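Local coordinates for protein CCR4-not transcription complex subunit 1 (Chaetomium thermophilum var. thermophilum DSM 1495, PDB 6H3Z) that probably serves as a scaffold subunit of the CCR4-NOT complex in mRNA deadenylation and transcriptional repression, this fragment being a C-terminal MIF4G-like domain, at residues A[154-168]-A[195-209]. Numbering follows the deposited sequence.
Sequences WKNIDMAMAKALEQR and DFVRSLEAAWAWIVE
D158 OD1 is gripped twice by S199: S199 OG donates to the anti lone pair of D158 OD1 (2.6 Å), and S199 N (2.8 Å) reaches the same oxygen from the syn side, tilted out of the carboxylate plane. The other oxygen, OD2, accepts R198 N through its syn lone pair. The first torsion of D158 (CG anti to the backbone N, chi1 -179°) carries the carboxylate to these N-H groups in the first turn of helix 197-209, which would probably favour its negative charge. This joins two nearly parallel helices (axes 12° apart) of the all-helical MIF4G-like domain. The segment axes approach to 7.6 Å, with the small residues A162 and A202 between them, and the L165 knob sits among S199, A202, A203 and W206. At the N-terminal end, the F196 edge meets the W154 face, centroids 5.4 Å apart. R168, the positive-phi residue of a Schellman motif, lays its guanidinium nearly flat on W206 (planes 12° apart), with CD 3.3 Å from the centroid of the five-membered ring. With an alanine in place of W206, the R168 side chain would probably lose its aromatic platform and be freer to turn. R168 also ties both helix ends: NH1 donates to L165 O in the guanidinium plane, while NE bridges to E209 OE1 at 3.1 Å.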
ATOM      1  N   TRP A 154       8.714  -8.316  -0.694  1.00 77.01           N
ATOM      2  CA  TRP A 154       8.711  -9.218   0.456  1.00 76.35           C
ATOM      3  C   TRP A 154      10.059  -9.337   1.137  1.00 80.12           C
ATOM      4  O   TRP A 154      10.054  -9.529   2.349  1.00 80.29           O
ATOM      5  CB  TRP A 154       8.126 -10.579   0.127  1.00 75.62           C
ATOM      6  CG  TRP A 154       6.709 -10.529  -0.357  1.00 76.87           C
ATOM      7  CD1 TRP A 154       6.248 -10.976  -1.557  1.00 80.17           C
ATOM      8  CD2 TRP A 154       5.568  -9.975   0.329  1.00 76.89           C
ATOM      9  NE1 TRP A 154       4.889 -10.776  -1.651  1.00 80.10           N
ATOM     10  CE2 TRP A 154       4.446 -10.151  -0.515  1.00 80.95           C
ATOM     11  CE3 TRP A 154       5.383  -9.344   1.576  1.00 77.93           C
ATOM     12  CZ2 TRP A 154       3.157  -9.720  -0.158  1.00 79.94           C
ATOM     13  CZ3 TRP A 154       4.102  -8.932   1.932  1.00 79.29           C
ATOM     14  CH2 TRP A 154       3.010  -9.118   1.066  1.00 80.07           C
ATOM     15  N   LYS A 155      11.202  -9.133   0.419  1.00 76.57           N
ATOM     16  CA  LYS A 155      12.512  -9.139   1.092  1.00 76.90           C
ATOM     17  C   LYS A 155      12.603  -7.938   2.070  1.00 81.05           C
ATOM     18  O   LYS A 155      12.933  -8.139   3.243  1.00 81.61           O
ATOM     19  CB  LYS A 155      13.714  -9.189   0.118  1.00 79.25           C
ATOM     20  CG  LYS A 155      15.052  -9.168   0.883  1.00 96.42           C
ATOM     21  CD  LYS A 155      16.335  -9.327   0.055  1.00110.55           C
ATOM     22  CE  LYS A 155      17.611  -8.881   0.795  1.00121.06           C
ATOM     23  NZ  LYS A 155      18.015  -9.755   1.958  1.00127.76           N
ATOM     24  N   ASN A 156      12.244  -6.717   1.595  1.00 77.03           N
ATOM     25  CA  ASN A 156      12.259  -5.487   2.392  1.00 76.91           C
ATOM     26  C   ASN A 156      11.316  -5.606   3.568  1.00 81.09           C
ATOM     27  O   ASN A 156      11.726  -5.306   4.691  1.00 83.19           O
ATOM     28  CB  ASN A 156      11.880  -4.268   1.550  1.00 77.57           C
ATOM     29  CG  ASN A 156      12.941  -3.748   0.625  1.00119.99           C
ATOM     30  OD1 ASN A 156      14.008  -4.346   0.431  1.00118.31           O
ATOM     31  ND2 ASN A 156      12.648  -2.609   0.019  1.00119.14           N
ATOM     32  N   ILE A 157      10.059  -6.049   3.314  1.00 75.27           N
ATOM     33  CA  ILE A 157       9.036  -6.236   4.346  1.00 75.53           C
ATOM     34  C   ILE A 157       9.537  -7.256   5.385  1.00 81.69           C
ATOM     35  O   ILE A 157       9.429  -6.986   6.589  1.00 80.96           O
ATOM     36  CB  ILE A 157       7.646  -6.609   3.718  1.00 77.80           C
ATOM     37  CG1 ILE A 157       6.993  -5.385   3.054  1.00 76.57           C
ATOM     38  CG2 ILE A 157       6.687  -7.238   4.725  1.00 78.52           C
ATOM     39  CD1 ILE A 157       5.898  -5.686   2.080  1.00 65.28           C
ATOM     40  N   ASP A 158      10.118  -8.405   4.909  1.00 79.73           N
ATOM     41  CA  ASP A 158      10.652  -9.476   5.765  1.00 80.62           C
ATOM     42  C   ASP A 158      11.728  -8.948   6.675  1.00 84.73           C
ATOM     43  O   ASP A 158      11.657  -9.174   7.879  1.00 86.66           O
ATOM     44  CB  ASP A 158      11.201 -10.655   4.945  1.00 82.34           C
ATOM     45  CG  ASP A 158      11.747 -11.813   5.771  1.00 92.66           C
ATOM     46  OD1 ASP A 158      11.220 -12.058   6.865  1.00 91.67           O
ATOM     47  OD2 ASP A 158      12.624 -12.540   5.270  1.00100.44           O
ATOM     48  N   MET A 159      12.702  -8.224   6.104  1.00 79.36           N
ATOM     49  CA  MET A 159      13.817  -7.630   6.832  1.00 80.36           C
ATOM     50  C   MET A 159      13.370  -6.648   7.924  1.00 83.61           C
ATOM     51  O   MET A 159      13.977  -6.597   8.998  1.00 84.48           O
ATOM     52  CB  MET A 159      14.786  -6.966   5.849  1.00 83.08           C
ATOM     53  CG  MET A 159      15.629  -7.945   5.070  1.00 88.75           C
ATOM     54  SD  MET A 159      16.529  -9.164   6.086  1.00 97.20           S
ATOM     55  CE  MET A 159      17.747  -8.101   6.916  1.00 95.38           C
ATOM     56  N   ALA A 160      12.300  -5.885   7.635  1.00 79.14           N
ATOM     57  CA  ALA A 160      11.695  -4.882   8.503  1.00 79.27           C
ATOM     58  C   ALA A 160      11.099  -5.503   9.756  1.00 86.44           C
ATOM     59  O   ALA A 160      11.373  -5.010  10.852  1.00 87.29           O
ATOM     60  CB  ALA A 160      10.631  -4.103   7.741  1.00 78.35           C
ATOM     61  N   MET A 161      10.287  -6.578   9.596  1.00 85.03           N
ATOM     62  CA  MET A 161       9.651  -7.302  10.697  1.00 87.41           C
ATOM     63  C   MET A 161      10.725  -8.000  11.490  1.00 89.82           C
ATOM     64  O   MET A 161      10.675  -7.967  12.711  1.00 91.66           O
ATOM     65  CB  MET A 161       8.658  -8.348  10.190  1.00 90.56           C
ATOM     66  CG  MET A 161       7.563  -7.802   9.341  1.00 94.80           C
ATOM     67  SD  MET A 161       6.752  -9.132   8.385  1.00100.01           S
ATOM     68  CE  MET A 161       5.404  -9.409   9.380  1.00 99.40           C
ATOM     69  N   ALA A 162      11.707  -8.614  10.794  1.00 83.73           N
ATOM     70  CA  ALA A 162      12.840  -9.295  11.394  1.00 84.59           C
ATOM     71  C   ALA A 162      13.522  -8.362  12.412  1.00 91.81           C
ATOM     72  O   ALA A 162      13.733  -8.788  13.552  1.00 94.48           O
ATOM     73  CB  ALA A 162      13.824  -9.726  10.315  1.00 83.67           C
ATOM     74  N   LYS A 163      13.781  -7.072  12.029  1.00 86.70           N
ATOM     75  CA  LYS A 163      14.380  -6.063  12.911  1.00 87.62           C
ATOM     76  C   LYS A 163      13.478  -5.766  14.117  1.00 92.98           C
ATOM     77  O   LYS A 163      13.982  -5.759  15.239  1.00 95.87           O
ATOM     78  CB  LYS A 163      14.729  -4.766  12.160  1.00 88.67           C
ATOM     79  CG  LYS A 163      15.638  -3.829  12.974  1.00102.16           C
ATOM     80  CD  LYS A 163      15.972  -2.530  12.252  1.00113.66           C
ATOM     81  CE  LYS A 163      17.093  -1.755  12.916  1.00129.21           C
ATOM     82  NZ  LYS A 163      17.343  -0.440  12.255  1.00140.37           N
ATOM     83  N   ALA A 164      12.156  -5.555  13.894  1.00 87.22           N
ATOM     84  CA  ALA A 164      11.192  -5.292  14.961  1.00 89.22           C
ATOM     85  C   ALA A 164      11.135  -6.437  15.975  1.00 98.57           C
ATOM     86  O   ALA A 164      11.150  -6.169  17.183  1.00102.79           O
ATOM     87  CB  ALA A 164       9.818  -5.034  14.387  1.00 88.25           C
ATOM     88  N   LEU A 165      11.132  -7.708  15.490  1.00 93.66           N
ATOM     89  CA  LEU A 165      11.123  -8.920  16.323  1.00 95.54           C
ATOM     90  C   LEU A 165      12.415  -9.041  17.166  1.00103.64           C
ATOM     91  O   LEU A 165      12.345  -9.424  18.337  1.00105.87           O
ATOM     92  CB  LEU A 165      10.907 -10.181  15.467  1.00 93.44           C
ATOM     93  CG  LEU A 165       9.554 -10.338  14.791  1.00 95.92           C
ATOM     94  CD1 LEU A 165       9.672 -11.186  13.564  1.00 93.74           C
ATOM     95  CD2 LEU A 165       8.525 -10.929  15.721  1.00100.40           C
ATOM     96  N   GLU A 166      13.582  -8.705  16.559  1.00101.08           N
ATOM     97  CA  GLU A 166      14.907  -8.677  17.199  1.00104.08           C
ATOM     98  C   GLU A 166      14.884  -7.613  18.315  1.00110.66           C
ATOM     99  O   GLU A 166      15.329  -7.870  19.438  1.00113.50           O
ATOM    100  CB  GLU A 166      16.004  -8.311  16.165  1.00103.98           C
ATOM    101  CG  GLU A 166      16.477  -9.448  15.267  1.00115.44           C
ATOM    102  CD  GLU A 166      17.385  -9.051  14.114  1.00147.20           C
ATOM    103  OE1 GLU A 166      17.749  -7.854  14.010  1.00143.05           O
ATOM    104  OE2 GLU A 166      17.720  -9.944  13.301  1.00147.48           O
ATOM    105  N   GLN A 167      14.306  -6.433  17.994  1.00106.04           N
ATOM    106  CA  GLN A 167      14.138  -5.289  18.886  1.00108.24           C
ATOM    107  C   GLN A 167      13.077  -5.568  19.963  1.00114.70           C
ATOM    108  O   GLN A 167      12.865  -4.728  20.845  1.00117.60           O
ATOM    109  CB  GLN A 167      13.732  -4.049  18.075  1.00107.50           C
ATOM    110  CG  GLN A 167      14.874  -3.399  17.296  1.00132.31           C
ATOM    111  CD  GLN A 167      14.395  -2.386  16.275  1.00164.12           C
ATOM    112  OE1 GLN A 167      13.231  -2.368  15.838  1.00160.20           O
ATOM    113  NE2 GLN A 167      15.303  -1.526  15.846  1.00161.30           N
ATOM    114  N   ARG A 168      12.401  -6.737  19.880  1.00109.55           N
ATOM    115  CA  ARG A 168      11.342  -7.191  20.799  1.00111.26           C
ATOM    116  C   ARG A 168      10.191  -6.174  20.871  1.00115.64           C
ATOM    117  O   ARG A 168       9.566  -6.002  21.919  1.00118.62           O
ATOM    118  CB  ARG A 168      11.889  -7.585  22.200  1.00112.43           C
ATOM    119  CG  ARG A 168      13.080  -8.563  22.208  1.00113.25           C
ATOM    120  CD  ARG A 168      12.713  -9.930  21.670  1.00110.32           C
ATOM    121  NE  ARG A 168      13.724 -10.946  21.931  1.00121.30           N
ATOM    122  CZ  ARG A 168      14.337 -11.655  20.987  1.00142.63           C
ATOM    123  NH1 ARG A 168      14.052 -11.456  19.704  1.00129.56           N
ATOM    124  NH2 ARG A 168      15.242 -12.567  21.318  1.00135.51           N
ATOM    125  N   ASP A 195       9.484 -16.441   1.721  1.00 80.20           N
ATOM    126  CA  ASP A 195       9.667 -14.996   1.498  1.00 78.75           C
ATOM    127  C   ASP A 195       9.852 -14.317   2.839  1.00 82.30           C
ATOM    128  O   ASP A 195      10.316 -13.176   2.876  1.00 80.90           O
ATOM    129  CB  ASP A 195       8.477 -14.360   0.728  1.00 80.05           C
ATOM    130  CG  ASP A 195       8.378 -14.718  -0.754  1.00 95.43           C
ATOM    131  OD1 ASP A 195       9.442 -14.785  -1.431  1.00 97.56           O
ATOM    132  OD2 ASP A 195       7.239 -14.862  -1.257  1.00100.50           O
ATOM    133  N   PHE A 196       9.558 -15.058   3.942  1.00 80.01           N
ATOM    134  CA  PHE A 196       9.639 -14.556   5.307  1.00 80.01           C
ATOM    135  C   PHE A 196      10.618 -15.324   6.229  1.00 83.50           C
ATOM    136  O   PHE A 196      10.403 -15.322   7.441  1.00 85.17           O
ATOM    137  CB  PHE A 196       8.229 -14.485   5.925  1.00 82.55           C
ATOM    138  CG  PHE A 196       7.203 -13.759   5.074  1.00 83.71           C
ATOM    139  CD1 PHE A 196       7.274 -12.383   4.886  1.00 85.38           C
ATOM    140  CD2 PHE A 196       6.163 -14.455   4.462  1.00 87.05           C
ATOM    141  CE1 PHE A 196       6.335 -11.720   4.093  1.00 85.41           C
ATOM    142  CE2 PHE A 196       5.209 -13.785   3.686  1.00 88.89           C
ATOM    143  CZ  PHE A 196       5.309 -12.424   3.501  1.00 85.49           C
ATOM    144  N   VAL A 197      11.725 -15.893   5.685  1.00 77.45           N
ATOM    145  CA  VAL A 197      12.718 -16.644   6.481  1.00 78.28           C
ATOM    146  C   VAL A 197      13.173 -15.863   7.669  1.00 83.21           C
ATOM    147  O   VAL A 197      13.218 -16.402   8.766  1.00 85.22           O
ATOM    148  CB  VAL A 197      14.033 -17.068   5.761  1.00 81.41           C
ATOM    149  CG1 VAL A 197      14.499 -18.435   6.222  1.00 83.18           C
ATOM    150  CG2 VAL A 197      13.974 -16.958   4.257  1.00 79.81           C
ATOM    151  N   ARG A 198      13.649 -14.637   7.417  1.00 78.13           N
ATOM    152  CA  ARG A 198      14.272 -13.804   8.429  1.00 78.56           C
ATOM    153  C   ARG A 198      13.343 -13.463   9.578  1.00 85.75           C
ATOM    154  O   ARG A 198      13.789 -13.493  10.731  1.00 88.88           O
ATOM    155  CB  ARG A 198      14.894 -12.553   7.790  1.00 76.44           C
ATOM    156  CG  ARG A 198      15.965 -12.868   6.727  1.00 85.05           C
ATOM    157  CD  ARG A 198      17.148 -13.676   7.257  1.00 90.74           C
ATOM    158  NE  ARG A 198      17.959 -12.890   8.183  1.00 95.51           N
ATOM    159  CZ  ARG A 198      19.013 -12.176   7.822  1.00110.80           C
ATOM    160  NH1 ARG A 198      19.408 -12.159   6.554  1.00107.67           N
ATOM    161  NH2 ARG A 198      19.678 -11.470   8.719  1.00 95.07           N
ATOM    162  N   SER A 199      12.050 -13.172   9.278  1.00 80.46           N
ATOM    163  CA  SER A 199      11.029 -12.878  10.282  1.00 80.41           C
ATOM    164  C   SER A 199      10.758 -14.127  11.105  1.00 85.30           C
ATOM    165  O   SER A 199      10.769 -14.067  12.334  1.00 87.50           O
ATOM    166  CB  SER A 199       9.750 -12.430   9.609  1.00 82.69           C
ATOM    167  OG  SER A 199       9.980 -11.194   8.964  1.00 95.07           O
ATOM    168  N   LEU A 200      10.571 -15.271  10.422  1.00 79.96           N
ATOM    169  CA  LEU A 200      10.358 -16.570  11.038  1.00 81.44           C
ATOM    170  C   LEU A 200      11.464 -16.882  12.050  1.00 84.85           C
ATOM    171  O   LEU A 200      11.154 -17.263  13.177  1.00 87.28           O
ATOM    172  CB  LEU A 200      10.291 -17.657   9.960  1.00 81.33           C
ATOM    173  CG  LEU A 200      10.387 -19.094  10.457  1.00 89.43           C
ATOM    174  CD1 LEU A 200       9.057 -19.561  11.025  1.00 92.18           C
ATOM    175  CD2 LEU A 200      10.876 -20.015   9.365  1.00 91.88           C
ATOM    176  N   GLU A 201      12.735 -16.670  11.670  1.00 79.32           N
ATOM    177  CA  GLU A 201      13.897 -16.915  12.536  1.00 81.44           C
ATOM    178  C   GLU A 201      13.895 -16.010  13.752  1.00 89.00           C
ATOM    179  O   GLU A 201      13.989 -16.513  14.881  1.00 92.48           O
ATOM    180  CB  GLU A 201      15.211 -16.788  11.764  1.00 81.31           C
ATOM    181  CG  GLU A 201      15.367 -17.863  10.708  1.00 85.34           C
ATOM    182  CD  GLU A 201      16.763 -18.008  10.166  1.00101.23           C
ATOM    183  OE1 GLU A 201      17.526 -17.014  10.198  1.00111.08           O
ATOM    184  OE2 GLU A 201      17.111 -19.138   9.756  1.00 87.06           O
ATOM    185  N   ALA A 202      13.731 -14.686  13.515  1.00 83.83           N
ATOM    186  CA  ALA A 202      13.655 -13.640  14.534  1.00 85.12           C
ATOM    187  C   ALA A 202      12.568 -13.961  15.566  1.00 93.04           C
ATOM    188  O   ALA A 202      12.810 -13.858  16.778  1.00 96.85           O
ATOM    189  CB  ALA A 202      13.358 -12.303  13.865  1.00 83.34           C
ATOM    190  N   ALA A 203      11.379 -14.388  15.066  1.00 87.72           N
ATOM    191  CA  ALA A 203      10.210 -14.754  15.855  1.00 88.63           C
ATOM    192  C   ALA A 203      10.465 -16.036  16.615  1.00 94.18           C
ATOM    193  O   ALA A 203      10.098 -16.113  17.782  1.00 97.34           O
ATOM    194  CB  ALA A 203       9.001 -14.908  14.959  1.00 87.54           C
ATOM    195  N   TRP A 204      11.117 -17.031  15.978  1.00 88.60           N
ATOM    196  CA  TRP A 204      11.422 -18.296  16.642  1.00 90.78           C
ATOM    197  C   TRP A 204      12.392 -18.094  17.809  1.00 97.40           C
ATOM    198  O   TRP A 204      12.196 -18.668  18.879  1.00100.15           O
ATOM    199  CB  TRP A 204      11.978 -19.327  15.658  1.00 87.95           C
ATOM    200  CG  TRP A 204      11.837 -20.718  16.193  1.00 92.13           C
ATOM    201  CD1 TRP A 204      12.790 -21.446  16.850  1.00 97.62           C
ATOM    202  CD2 TRP A 204      10.622 -21.477  16.276  1.00 93.71           C
ATOM    203  NE1 TRP A 204      12.259 -22.647  17.274  1.00100.07           N
ATOM    204  CE2 TRP A 204      10.925 -22.685  16.948  1.00101.11           C
ATOM    205  CE3 TRP A 204       9.310 -21.276  15.804  1.00 93.97           C
ATOM    206  CZ2 TRP A 204       9.959 -23.675  17.180  1.00103.08           C
ATOM    207  CZ3 TRP A 204       8.361 -22.268  16.018  1.00 98.13           C
ATOM    208  CH2 TRP A 204       8.691 -23.453  16.692  1.00102.28           C
ATOM    209  N   ALA A 205      13.420 -17.260  17.592  1.00 93.28           N
ATOM    210  CA  ALA A 205      14.431 -16.909  18.575  1.00 96.17           C
ATOM    211  C   ALA A 205      13.788 -16.322  19.837  1.00106.58           C
ATOM    212  O   ALA A 205      14.177 -16.698  20.947  1.00110.65           O
ATOM    213  CB  ALA A 205      15.409 -15.913  17.971  1.00 94.44           C
ATOM    214  N   TRP A 206      12.789 -15.428  19.657  1.00103.40           N
ATOM    215  CA  TRP A 206      12.032 -14.781  20.728  1.00107.17           C
ATOM    216  C   TRP A 206      11.220 -15.822  21.513  1.00117.29           C
ATOM    217  O   TRP A 206      11.141 -15.728  22.734  1.00121.95           O
ATOM    218  CB  TRP A 206      11.109 -13.713  20.123  1.00103.64           C
ATOM    219  CG  TRP A 206      10.538 -12.689  21.074  1.00106.85           C
ATOM    220  CD1 TRP A 206      10.608 -12.690  22.438  1.00113.89           C
ATOM    221  CD2 TRP A 206       9.783 -11.522  20.711  1.00105.10           C
ATOM    222  NE1 TRP A 206       9.946 -11.598  22.946  1.00114.34           N
ATOM    223  CE2 TRP A 206       9.432 -10.860  21.910  1.00111.96           C
ATOM    224  CE3 TRP A 206       9.386 -10.954  19.485  1.00102.48           C
ATOM    225  CZ2 TRP A 206       8.703  -9.661  21.922  1.00110.68           C
ATOM    226  CZ3 TRP A 206       8.629  -9.788  19.502  1.00103.53           C
ATOM    227  CH2 TRP A 206       8.294  -9.155  20.710  1.00107.41           C
ATOM    228  N   ILE A 207      10.647 -16.821  20.819  1.00113.97           N
ATOM    229  CA  ILE A 207       9.882 -17.920  21.417  1.00117.92           C
ATOM    230  C   ILE A 207      10.828 -18.858  22.203  1.00128.16           C
ATOM    231  O   ILE A 207      10.443 -19.365  23.255  1.00131.83           O
ATOM    232  CB  ILE A 207       9.045 -18.636  20.319  1.00118.80           C
ATOM    233  CG1 ILE A 207       7.952 -17.695  19.792  1.00117.22           C
ATOM    234  CG2 ILE A 207       8.431 -19.950  20.810  1.00123.16           C
ATOM    235  CD1 ILE A 207       7.392 -18.064  18.469  1.00122.82           C
ATOM    236  N   VAL A 208      12.069 -19.057  21.703  1.00126.22           N
ATOM    237  CA  VAL A 208      13.114 -19.878  22.340  1.00130.44           C
ATOM    238  C   VAL A 208      13.514 -19.260  23.698  1.00142.84           C
ATOM    239  O   VAL A 208      13.525 -19.961  24.718  1.00147.08           O
ATOM    240  CB  VAL A 208      14.310 -20.078  21.369  1.00131.01           C
ATOM    241  CG1 VAL A 208      15.626 -20.335  22.099  1.00133.56           C
ATOM    242  CG2 VAL A 208      14.011 -21.191  20.376  1.00129.33           C
ATOM    243  N   GLU A 209      13.783 -17.929  23.691  1.00140.84           N
ATOM    244  CA  GLU A 209      14.158 -17.075  24.827  1.00144.49           C
ATOM    245  C   GLU A 209      13.025 -17.051  25.880  1.00153.28           C
ATOM    246  O   GLU A 209      13.212 -17.559  26.992  1.00157.35           O
ATOM    247  CB  GLU A 209      14.482 -15.653  24.299  1.00142.61           C
ATOM    248  CG  GLU A 209      15.051 -14.674  25.310  1.00155.02           C
ATOM    249  CD  GLU A 209      15.234 -13.274  24.760  1.00167.95           C
ATOM    250  OE1 GLU A 209      14.214 -12.606  24.472  1.00153.01           O
ATOM    251  OE2 GLU A 209      16.401 -12.846  24.609  1.00160.83           O
TER